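Local coordinates for protein apical membrane antigen 1 (Neospora caninum, PDB 4APL) that probably takes part in host-cell invasion at the moving junction of this apicomplexan parasite, represented here by domains I, II and III of the membrane-anchored antigen, at residues E18-F22 against D371-Q375; Q11-Q15 against P332-V336; V390-R395 against E416-C420; K44-G48 against M145-N149. All blocks are in the same frame, centred on the assembly; numbering follows the deposited sequence.

How the interactions relate
Interactions 1 and 2 adjoin, their centres about 11 Å apart: helix 17-24 and the turn just before it are applied to a C-terminal loop and to strand 334-338, and Leu374 meets Leu335 where the two contacts join. Interaction 2 is buried and rests on an aromatic ring over backbone; interaction 1 is partly buried, apolar inside, with a tentative water bridge at its rim. Interactions 3 and 4 are surface contacts with centres about 64 Å apart, on opposite sides of the chain's centre. The first is fixed covalently by a disulfide near the modelled C-terminus, the second by a carboxylate from a hairpin turn holding a backbone N-H of the neighbouring loop.

Interaction 1: residues E18-F22 against D371-Q375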
loop_
_atom_site.group_PDB
_atom_site.type_symbol
_atom_site.label_atom_id
_atom_site.label_comp_id
_atom_site.label_asym_id
_atom_site.label_seq_id
_atom_site.Cartn_x
_atom_site.Cartn_y
_atom_site.Cartn_z
ATOM N N GLU A 18 2.900 2.865 -24.181
ATOM C CA GLU A 18 2.177 1.774 -23.535
ATOM C C GLU A 18 2.951 1.243 -22.332
ATOM O O GLU A 18 2.359 0.832 -21.334
ATOM C CB GLU A 18 1.913 0.651 -24.535
ATOM C CG GLU A 18 0.807 -0.306 -24.127
ATOM C CD GLU A 18 0.613 -1.420 -25.139
ATOM O OE1 GLU A 18 0.660 -1.138 -26.361
ATOM O OE2 GLU A 18 0.413 -2.581 -24.714
ATOM N N LEU A 19 4.275 1.269 -22.439
ATOM C CA LEU A 19 5.154 0.768 -21.396
ATOM C C LEU A 19 5.343 1.795 -20.274
ATOM O O LEU A 19 5.360 1.427 -19.097
ATOM C CB LEU A 19 6.498 0.363 -21.999
ATOM C CG LEU A 19 6.979 -1.085 -21.842
ATOM C CD1 LEU A 19 5.978 -1.972 -21.121
ATOM C CD2 LEU A 19 7.370 -1.679 -23.184
ATOM N N LYS A 20 5.450 3.077 -20.632
ATOM C CA LYS A 20 5.522 4.164 -19.643
ATOM C C LYS A 20 4.301 4.230 -18.720
ATOM O O LYS A 20 4.438 4.433 -17.517
ATOM C CB LYS A 20 5.741 5.522 -20.317
ATOM C CG LYS A 20 6.273 6.608 -19.385
ATOM C CD LYS A 20 6.387 7.967 -20.076
ATOM C CE LYS A 20 6.556 7.827 -21.588
ATOM N NZ LYS A 20 7.046 9.069 -22.259
ATOM N N ALA A 21 3.107 4.065 -19.276
ATOM C CA ALA A 21 1.910 3.980 -18.446
ATOM C C ALA A 21 1.994 2.772 -17.514
ATOM O O ALA A 21 1.582 2.833 -16.361
ATOM C CB ALA A 21 0.661 3.902 -19.310
ATOM N N PHE A 22 2.534 1.671 -18.023
ATOM C CA PHE A 22 2.650 0.455 -17.237
ATOM C C PHE A 22 3.544 0.703 -16.029
ATOM O O PHE A 22 3.106 0.586 -14.892
ATOM C CB PHE A 22 3.215 -0.680 -18.093
ATOM C CG PHE A 22 3.216 -2.008 -17.408
ATOM C CD1 PHE A 22 2.030 -2.698 -17.206
ATOM C CD2 PHE A 22 4.405 -2.568 -16.953
ATOM C CE1 PHE A 22 2.030 -3.927 -16.564
ATOM C CE2 PHE A 22 4.411 -3.799 -16.319
ATOM C CZ PHE A 22 3.221 -4.478 -16.119
ATOM N N ASP A 371 0.424 -7.706 -17.023
ATOM C CA ASP A 371 -0.502 -7.063 -17.957
ATOM C C ASP A 371 -0.091 -7.234 -19.430
ATOM O O ASP A 371 1.029 -7.645 -19.735
ATOM C CB ASP A 371 -0.652 -5.571 -17.627
ATOM C CG ASP A 371 -1.703 -5.301 -16.553
ATOM O OD1 ASP A 371 -1.842 -6.121 -15.620
ATOM O OD2 ASP A 371 -2.381 -4.252 -16.632
ATOM N N GLU A 372 -1.013 -6.887 -20.328
ATOM C CA GLU A 372 -0.798 -6.898 -21.780
ATOM C C GLU A 372 0.397 -6.044 -22.236
ATOM O O GLU A 372 0.944 -6.254 -23.321
ATOM C CB GLU A 372 -2.085 -6.437 -22.491
ATOM C CG GLU A 372 -2.094 -6.569 -24.015
ATOM C CD GLU A 372 -2.351 -7.993 -24.511
ATOM O OE1 GLU A 372 -2.899 -8.823 -23.748
ATOM O OE2 GLU A 372 -2.009 -8.286 -25.680
ATOM N N ALA A 373 0.796 -5.081 -21.415
ATOM C CA ALA A 373 1.856 -4.156 -21.793
ATOM C C ALA A 373 3.200 -4.864 -21.977
ATOM O O ALA A 373 4.043 -4.436 -22.765
ATOM C CB ALA A 373 1.975 -3.045 -20.758
ATOM N N LEU A 374 3.401 -5.946 -21.235
ATOM C CA LEU A 374 4.698 -6.602 -21.202
ATOM C C LEU A 374 4.884 -7.605 -22.342
ATOM O O LEU A 374 5.867 -8.351 -22.364
ATOM C CB LEU A 374 4.914 -7.279 -19.852
ATOM C CG LEU A 374 5.468 -6.423 -18.714
ATOM C CD1 LEU A 374 5.544 -7.240 -17.433
ATOM C CD2 LEU A 374 6.835 -5.862 -19.067
ATOM N N GLN A 375 3.969 -7.591 -23.307
ATOM C CA GLN A 375 3.894 -8.650 -24.310
ATOM C C GLN A 375 4.445 -8.252 -25.668
ATOM O O GLN A 375 4.441 -7.081 -26.037
ATOM C CB GLN A 375 2.466 -9.158 -24.455
ATOM C CG GLN A 375 2.057 -10.102 -23.346
ATOM C CD GLN A 375 0.656 -10.638 -23.539
ATOM O OE1 GLN A 375 -0.077 -10.193 -24.431
ATOM N NE2 GLN A 375 0.272 -11.600 -22.705
HETATM O O HOH W 1 -0.275 -5.310 -26.242
#
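Leu19 and Ala373 mark the closest approach of the two backbones, 5.9 Å between their CA atoms, where helix 17-24 passes the short 3-10 turn 372-374. Phe22 carries most of the packing. Its CG stands anti to the backbone N (chi1 -173°), which sends the ring off the helix and into the bend of 371-375. There CE1 meets Asp371 CB at 3.3 Å, close to the ring plane, and the carboxyl carbon of Asp371 also lies at that edge; ring and carboxylate planes are 52° apart. Ala373 CB approaches obliquely, 3.6 Å from Phe22 CD1. Toward the other end of the ring, Phe22 CE2 is 3.7 Å from Leu374 CG, the two side chains running about perpendicular to each other. Leu19 adds its CD1 branch, 3.5 Å from Ala373 O. Leu374 also touches Leu232 and shares a backbone hydrogen bond with Ile405, which connects the turn to strand 404-411. At the rim, the extended chain of Glu18 brings OE2 within hydrogen-bonding distance, 3.2 Å, of a water in weak contact with Glu372 O at 3.3 Å; the bridge is tentative. No direct hydrogen bond crosses the contact. Cohesion therefore comes from apolar contact around Phe22, while the acidic side chains of Glu18, Asp371 and Glu372 lie at the exposed margin, where solvent can probably moderate the like charges of Glu18 and Glu372.

Interaction 2: residues Q11-Q15 against P332-V336; sequences QNPFQ and PDCLV
The Phe14 ring lies with one face over the backbone of Cys334 and Leu335, while the side chain of Asn12 lies near its edge. Leu335 N sits 3.3 Å above the plane of the Phe14 ring and Cys334 C 4.2 Å above it, both displaced toward the rim. Cys334 CA makes an off-centre CH-pi contact, 4.2 Å from the Phe14 centroid and 30° off the ring normal. Side chains extend the overlap: Phe14 CD2 reaches Cys334 CB at 3.6 Å, and Phe14 CZ reaches Leu335 CB at 3.6 Å, with the phenylalanine and leucine side chains crossing at about a right angle. Placement of the ring follows from two features. Residues 12-15 form a type I beta turn closed by Gln15 N to Asn12 O at 2.7 Å, and Phe14 CG stands anti to its carbonyl carbon (chi1 -70°), pointing the ring at the strand. The receiving strand 334-338 is an outer member of a three-stranded antiparallel sheet, and the disulfide between Cys334 and Cys245 ties it to strand 244-247 at the other border of that sheet. Leu23 of helix 17-24 touches both Phe14 and Leu335, which makes the ring part of a buried apolar cluster. With no clear hydrogen bond across the contact, the N-terminal turn is probably held mainly by apolar contact and by the ring lying over peptide backbone, on a strand that the Cys334-Cys245 disulfide also ties across the sheet.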
loop_
_atom_site.group_PDB
_atom_site.type_symbol
_atom_site.label_atom_id
_atom_site.label_comp_id
_atom_site.label_asym_id
_atom_site.label_seq_id
_atom_site.Cartn_x
_atom_site.Cartn_y
_atom_site.Cartn_z
ATOM N N GLN A 11 18.040 4.113 -26.464
ATOM C CA GLN A 11 16.828 4.466 -25.727
ATOM C C GLN A 11 16.097 3.362 -24.968
ATOM O O GLN A 11 15.963 2.238 -25.442
ATOM C CB GLN A 11 15.854 5.225 -26.619
ATOM C CG GLN A 11 15.182 6.381 -25.902
ATOM C CD GLN A 11 14.395 7.264 -26.847
ATOM O OE1 GLN A 11 13.163 7.276 -26.817
ATOM N NE2 GLN A 11 15.104 8.004 -27.699
ATOM N N ASN A 12 15.610 3.745 -23.791
ATOM C CA ASN A 12 14.778 2.940 -22.901
ATOM C C ASN A 12 13.612 2.228 -23.585
ATOM O O ASN A 12 12.581 2.838 -23.881
ATOM C CB ASN A 12 14.224 3.863 -21.817
ATOM C CG ASN A 12 13.741 3.117 -20.594
ATOM O OD1 ASN A 12 13.633 3.698 -19.515
ATOM N ND2 ASN A 12 13.441 1.828 -20.753
ATOM N N PRO A 13 13.739 0.912 -23.785
ATOM C CA PRO A 13 12.658 0.217 -24.471
ATOM C C PRO A 13 11.339 0.337 -23.721
ATOM O O PRO A 13 10.288 0.033 -24.279
ATOM C CB PRO A 13 13.136 -1.242 -24.508
ATOM C CG PRO A 13 14.235 -1.335 -23.505
ATOM C CD PRO A 13 14.860 0.021 -23.444
ATOM N N PHE A 14 11.403 0.783 -22.469
ATOM C CA PHE A 14 10.209 0.909 -21.622
ATOM C C PHE A 14 9.673 2.327 -21.636
ATOM O O PHE A 14 8.733 2.637 -20.915
ATOM C CB PHE A 14 10.512 0.532 -20.170
ATOM C CG PHE A 14 10.781 -0.927 -19.955
ATOM C CD1 PHE A 14 9.742 -1.809 -19.728
ATOM C CD2 PHE A 14 12.079 -1.406 -19.930
ATOM C CE1 PHE A 14 9.983 -3.154 -19.519
ATOM C CE2 PHE A 14 12.335 -2.746 -19.717
ATOM C CZ PHE A 14 11.283 -3.623 -19.510
ATOM N N GLN A 15 10.299 3.199 -22.420
ATOM C CA GLN A 15 9.831 4.573 -22.524
ATOM C C GLN A 15 8.724 4.722 -23.574
ATOM O O GLN A 15 8.190 5.810 -23.775
ATOM C CB GLN A 15 11.001 5.536 -22.781
ATOM C CG GLN A 15 10.782 6.955 -22.262
ATOM C CD GLN A 15 10.494 7.008 -20.769
ATOM O OE1 GLN A 15 11.001 6.202 -20.001
ATOM N NE2 GLN A 15 9.688 7.973 -20.353
ATOM N N PRO A 332 10.229 2.694 -10.301
ATOM C CA PRO A 332 10.921 2.043 -11.416
ATOM C C PRO A 332 10.469 2.597 -12.755
ATOM O O PRO A 332 9.264 2.676 -13.013
ATOM C CB PRO A 332 10.489 0.584 -11.290
ATOM C CG PRO A 332 9.153 0.650 -10.644
ATOM C CD PRO A 332 9.123 1.878 -9.776
ATOM N N ASP A 333 11.429 3.003 -13.583
ATOM C CA ASP A 333 11.145 3.374 -14.965
ATOM C C ASP A 333 11.713 2.383 -15.995
ATOM O O ASP A 333 11.917 2.733 -17.157
ATOM C CB ASP A 333 11.608 4.813 -15.254
ATOM C CG ASP A 333 13.070 5.058 -14.886
ATOM O OD1 ASP A 333 13.856 4.091 -14.838
ATOM O OD2 ASP A 333 13.438 6.231 -14.659
ATOM N N CYS A 334 11.976 1.154 -15.561
ATOM C CA CYS A 334 12.327 0.071 -16.482
ATOM C C CYS A 334 12.408 -1.265 -15.745
ATOM O O CYS A 334 12.229 -1.309 -14.530
ATOM C CB CYS A 334 13.631 0.376 -17.236
ATOM S SG CYS A 334 15.094 0.592 -16.195
ATOM N N LEU A 335 12.661 -2.353 -16.469
ATOM C CA LEU A 335 12.713 -3.669 -15.835
ATOM C C LEU A 335 13.876 -4.524 -16.323
ATOM O O LEU A 335 14.202 -4.524 -17.512
ATOM C CB LEU A 335 11.399 -4.428 -16.042
ATOM C CG LEU A 335 10.091 -3.762 -15.621
ATOM C CD1 LEU A 335 8.905 -4.590 -16.097
ATOM C CD2 LEU A 335 10.042 -3.566 -14.115
ATOM N N VAL A 336 14.468 -5.274 -15.395
ATOM C CA VAL A 336 15.446 -6.315 -15.716
ATOM C C VAL A 336 14.788 -7.697 -15.582
ATOM O O VAL A 336 14.344 -8.082 -14.496
ATOM C CB VAL A 336 16.673 -6.227 -14.779
ATOM C CG1 VAL A 336 17.689 -7.306 -15.108
ATOM C CG2 VAL A 336 17.312 -4.852 -14.863
#

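Interaction 3: residues V390-R395 against E416-C420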
loop_
_atom_site.group_PDB
_atom_site.type_symbol
_atom_site.label_atom_id
_atom_site.label_comp_id
_atom_site.label_asym_id
_atom_site.label_seq_id
_atom_site.Cartn_x
_atom_site.Cartn_y
_atom_site.Cartn_z
ATOM N N VAL A 390 30.227 2.173 -19.692
ATOM C CA VAL A 390 31.639 1.890 -19.452
ATOM C C VAL A 390 31.951 1.738 -17.969
ATOM O O VAL A 390 32.859 1.000 -17.592
ATOM C CB VAL A 390 32.551 2.971 -20.061
ATOM C CG1 VAL A 390 32.364 3.031 -21.572
ATOM C CG2 VAL A 390 32.280 4.328 -19.419
ATOM N N GLN A 391 31.182 2.431 -17.135
ATOM C CA GLN A 391 31.402 2.436 -15.693
ATOM C C GLN A 391 31.123 1.058 -15.096
ATOM O O GLN A 391 31.621 0.724 -14.021
ATOM C CB GLN A 391 30.524 3.505 -15.028
ATOM C CG GLN A 391 30.340 3.337 -13.524
ATOM C CD GLN A 391 28.884 3.450 -13.100
ATOM O OE1 GLN A 391 28.528 4.335 -12.318
ATOM N NE2 GLN A 391 28.031 2.561 -13.625
ATOM N N ALA A 392 30.339 0.258 -15.810
ATOM C CA ALA A 392 29.978 -1.073 -15.335
ATOM C C ALA A 392 30.374 -2.156 -16.326
ATOM O O ALA A 392 30.164 -3.340 -16.072
ATOM C CB ALA A 392 28.489 -1.142 -15.046
ATOM N N CYS A 393 30.948 -1.736 -17.453
ATOM C CA CYS A 393 31.287 -2.624 -18.572
ATOM C C CYS A 393 30.254 -3.705 -18.877
ATOM O O CYS A 393 30.610 -4.865 -19.107
ATOM C CB CYS A 393 32.681 -3.236 -18.407
ATOM S SG CYS A 393 33.656 -3.202 -19.933
ATOM N N LYS A 394 28.979 -3.313 -18.848
ATOM C CA LYS A 394 27.893 -4.076 -19.469
ATOM C C LYS A 394 27.107 -3.187 -20.445
ATOM O O LYS A 394 27.312 -1.958 -20.505
ATOM C CB LYS A 394 26.946 -4.683 -18.417
ATOM C CG LYS A 394 27.611 -5.242 -17.162
ATOM C CD LYS A 394 28.606 -6.364 -17.448
ATOM C CE LYS A 394 28.047 -7.726 -17.067
ATOM N NZ LYS A 394 28.696 -8.835 -17.824
ATOM N N ARG A 395 26.234 -3.820 -21.229
ATOM C CA ARG A 395 25.322 -3.098 -22.112
ATOM C C ARG A 395 23.934 -3.714 -22.048
ATOM O O ARG A 395 23.779 -4.902 -21.750
ATOM C CB ARG A 395 25.843 -3.065 -23.557
ATOM C CG ARG A 395 25.853 -4.412 -24.270
ATOM C CD ARG A 395 26.766 -4.418 -25.491
ATOM N NE ARG A 395 26.923 -5.767 -26.029
ATOM C CZ ARG A 395 27.020 -6.047 -27.324
ATOM N NH1 ARG A 395 26.986 -5.068 -28.217
ATOM N NH2 ARG A 395 27.139 -7.304 -27.732
ATOM N N GLU A 416 34.450 -2.559 -27.518
ATOM C CA GLU A 416 33.862 -1.698 -26.490
ATOM C C GLU A 416 34.605 -1.741 -25.152
ATOM O O GLU A 416 34.693 -0.725 -24.465
ATOM C CB GLU A 416 32.385 -2.048 -26.283
ATOM C CG GLU A 416 31.471 -1.621 -27.422
ATOM C CD GLU A 416 30.100 -2.268 -27.345
ATOM O OE1 GLU A 416 30.001 -3.400 -26.825
ATOM O OE2 GLU A 416 29.120 -1.644 -27.805
ATOM N N GLN A 417 35.140 -2.916 -24.807
ATOM C CA GLN A 417 35.802 -3.179 -23.513
ATOM C C GLN A 417 37.066 -2.338 -23.273
ATOM O O GLN A 417 37.559 -2.239 -22.148
ATOM C CB GLN A 417 36.156 -4.672 -23.391
ATOM C CG GLN A 417 35.009 -5.591 -22.978
ATOM C CD GLN A 417 35.470 -7.010 -22.668
ATOM O OE1 GLN A 417 34.777 -7.983 -22.962
ATOM N NE2 GLN A 417 36.650 -7.132 -22.074
ATOM N N ASN A 418 37.594 -1.752 -24.336
ATOM C CA ASN A 418 38.810 -0.967 -24.240
ATOM C C ASN A 418 38.529 0.460 -23.795
ATOM O O ASN A 418 39.401 1.326 -23.890
ATOM C CB ASN A 418 39.561 -0.968 -25.576
ATOM C CG ASN A 418 40.082 -2.342 -25.954
ATOM O OD1 ASN A 418 40.322 -2.621 -27.128
ATOM N ND2 ASN A 418 40.261 -3.209 -24.962
ATOM N N ASP A 419 37.307 0.708 -23.331
ATOM C CA ASP A 419 36.972 1.978 -22.684
ATOM C C ASP A 419 36.580 1.766 -21.222
ATOM O O ASP A 419 36.206 2.714 -20.520
ATOM C CB ASP A 419 35.855 2.701 -23.435
ATOM C CG ASP A 419 36.297 3.210 -24.792
ATOM O OD1 ASP A 419 37.522 3.244 -25.051
ATOM O OD2 ASP A 419 35.414 3.580 -25.597
ATOM N N CYS A 420 36.676 0.517 -20.772
ATOM C CA CYS A 420 36.507 0.192 -19.367
ATOM C C CYS A 420 37.865 0.166 -18.665
ATOM O O CYS A 420 38.015 0.671 -17.547
ATOM C CB CYS A 420 35.800 -1.155 -19.221
ATOM S SG CYS A 420 34.224 -1.245 -20.108
#
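Cys393 and Cys420 form the tight centre of this contact, a disulfide with SG to SG of 2.0 Å and a chi3 of 90°, the normal near-perpendicular geometry. Gln417 lies alongside, its CG 4.1 Å from Cys393 SG. Cys393 and Lys394 form a G1 beta bulge, both facing Asp389, leading into the strand that runs on to 401, and Cys420 closes a type I turn whose Cys420 N bonds to Gln417 O at 3.2 Å. Away from the sulfurs the fit loosens. On one flank, exposed Val390 rests its CB 3.7 Å from Asp419 O, and its CG1 is 4.0 Å from Asp419 CB. On another, Arg395 and Glu416 make only a long salt bridge, NH1 to OE1 at 3.7 Å, with guanidinium and carboxylate planes 86° apart and no N-H aimed at the oxygen. Their stronger partners lie nearby: Arg395 NE bonds to Asp411 O, and Glu416 OE1 accepts from Thr413 N. Cys393 also touches Cys388, itself paired with Cys412, so two disulfides lie close together here. Covalent linkage thus does the work, tying Cys420, the last modelled residue, to the bulge that leads into the strand, while the charged pair probably adds only diffuse attraction.

Interaction 4: residues K44-G48 against M145-N149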
loop_
_atom_site.group_PDB
_atom_site.type_symbol
_atom_site.label_atom_id
_atom_site.label_comp_id
_atom_site.label_asym_id
_atom_site.label_seq_id
_atom_site.Cartn_x
_atom_site.Cartn_y
_atom_site.Cartn_z
ATOM N N LYS A 44 -9.572 18.078 6.819
ATOM C CA LYS A 44 -10.928 18.579 6.676
ATOM C C LYS A 44 -11.375 19.284 7.941
ATOM O O LYS A 44 -10.932 18.947 9.037
ATOM C CB LYS A 44 -11.892 17.443 6.352
ATOM C CG LYS A 44 -11.468 16.608 5.163
ATOM C CD LYS A 44 -11.823 17.254 3.835
ATOM C CE LYS A 44 -11.031 16.578 2.729
ATOM N NZ LYS A 44 -11.769 16.457 1.443
ATOM N N GLU A 45 -12.253 20.270 7.780
ATOM C CA GLU A 45 -12.839 20.968 8.913
ATOM C C GLU A 45 -14.108 20.258 9.362
ATOM O O GLU A 45 -14.990 19.996 8.552
ATOM C CB GLU A 45 -13.157 22.414 8.532
ATOM C CG GLU A 45 -12.863 23.425 9.628
ATOM C CD GLU A 45 -13.921 24.504 9.723
ATOM O OE1 GLU A 45 -14.808 24.554 8.840
ATOM O OE2 GLU A 45 -13.864 25.300 10.688
ATOM N N VAL A 46 -14.173 19.908 10.642
ATOM C CA VAL A 46 -15.407 19.407 11.247
ATOM C C VAL A 46 -15.663 20.143 12.565
ATOM O O VAL A 46 -14.784 20.203 13.430
ATOM C CB VAL A 46 -15.349 17.883 11.497
ATOM C CG1 VAL A 46 -16.549 17.412 12.302
ATOM C CG2 VAL A 46 -15.274 17.136 10.182
ATOM N N ASP A 47 -16.851 20.736 12.690
ATOM C CA ASP A 47 -17.243 21.469 13.896
ATOM C C ASP A 47 -16.220 22.507 14.330
ATOM O O ASP A 47 -15.928 22.625 15.517
ATOM C CB ASP A 47 -17.486 20.500 15.052
ATOM C CG ASP A 47 -18.601 19.524 14.765
ATOM O OD1 ASP A 47 -19.521 19.877 13.993
ATOM O OD2 ASP A 47 -18.560 18.404 15.318
ATOM N N GLY A 48 -15.663 23.243 13.374
ATOM C CA GLY A 48 -14.703 24.289 13.696
ATOM C C GLY A 48 -13.262 23.827 13.649
ATOM O O GLY A 48 -12.404 24.531 13.120
ATOM N N MET A 145 -20.791 12.857 10.298
ATOM C CA MET A 145 -21.790 13.822 10.756
ATOM C C MET A 145 -21.146 14.741 11.789
ATOM O O MET A 145 -20.420 14.273 12.664
ATOM C CB MET A 145 -22.988 13.095 11.386
ATOM C CG MET A 145 -23.579 11.968 10.547
ATOM S SD MET A 145 -24.176 12.523 8.934
ATOM C CE MET A 145 -25.405 13.736 9.415
ATOM N N ASP A 146 -21.406 16.041 11.695
ATOM C CA ASP A 146 -20.905 16.993 12.698
ATOM C C ASP A 146 -21.658 16.993 14.056
ATOM O O ASP A 146 -22.632 16.257 14.247
ATOM C CB ASP A 146 -20.820 18.410 12.110
ATOM C CG ASP A 146 -22.177 18.980 11.733
ATOM O OD1 ASP A 146 -23.180 18.664 12.408
ATOM O OD2 ASP A 146 -22.229 19.756 10.755
ATOM N N LYS A 147 -21.199 17.836 14.984
ATOM C CA LYS A 147 -21.817 17.973 16.313
ATOM C C LYS A 147 -23.120 18.787 16.330
ATOM O O LYS A 147 -23.593 19.179 17.393
ATOM C CB LYS A 147 -20.822 18.571 17.322
ATOM C CG LYS A 147 -19.877 17.562 17.965
ATOM C CD LYS A 147 -20.338 17.160 19.358
ATOM C CE LYS A 147 -19.377 16.168 19.994
ATOM N NZ LYS A 147 -19.616 14.783 19.503
ATOM N N SER A 148 -23.670 19.076 15.156
ATOM C CA SER A 148 -25.072 19.475 15.040
ATOM C C SER A 148 -25.754 18.570 14.020
ATOM O O SER A 148 -26.730 18.953 13.372
ATOM C CB SER A 148 -25.209 20.960 14.664
ATOM O OG SER A 148 -24.202 21.382 13.758
ATOM N N ASN A 149 -25.197 17.368 13.883
ATOM C CA ASN A 149 -25.681 16.346 12.960
ATOM C C ASN A 149 -25.972 16.840 11.540
ATOM O O ASN A 149 -27.102 16.745 11.057
ATOM C CB ASN A 149 -26.884 15.606 13.547
ATOM C CG ASN A 149 -27.098 14.253 12.907
ATOM O OD1 ASN A 149 -27.982 14.088 12.067
ATOM N ND2 ASN A 149 -26.262 13.285 13.269
#
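Asp47 lays its carboxylate across the backbone at Lys147, where both oxygens face the same N-H. Lys147 N lies 2.7 Å from Asp47 OD2, with a bent N-H...O angle of 135°, and 2.8 Å from Asp47 OD1, with a straighter one of 154°. The OD2 bond comes in on the syn side, a little out of the carboxylate plane; OD1 is crowded in the model, so its bond is doubtful and the OD2 bond is the firmer evidence. Asp47 CG stands anti to its own carbonyl carbon (chi1 -61°), a torsion that projects the acid from the turn between strands 42-46 and 49-53 toward the loop. That loop is shaped by Asp146, whose OD1 accepts from Ser148 N at 2.8 Å, an Asx turn, and from Ser148 OG at 3.2 Å. Both donors reach OD1 from the same face, above the carboxylate plane, and Gln150 N is a further donor to this oxygen. Asn149 N bonds to Asp146 O at 2.8 Å, tightening the bend. On the apolar side, Val46 CG1 makes a loose contact of 4.4 Å with Asp146 CB, while Val46 also touches Tyr51, Tyr154 and Trp295. Although the two carboxylates lie near each other, Asp47 alone bonds across to the loop, at Lys147 N, while Asp146 is occupied within it; these N-H donors probably offset some of the repulsion.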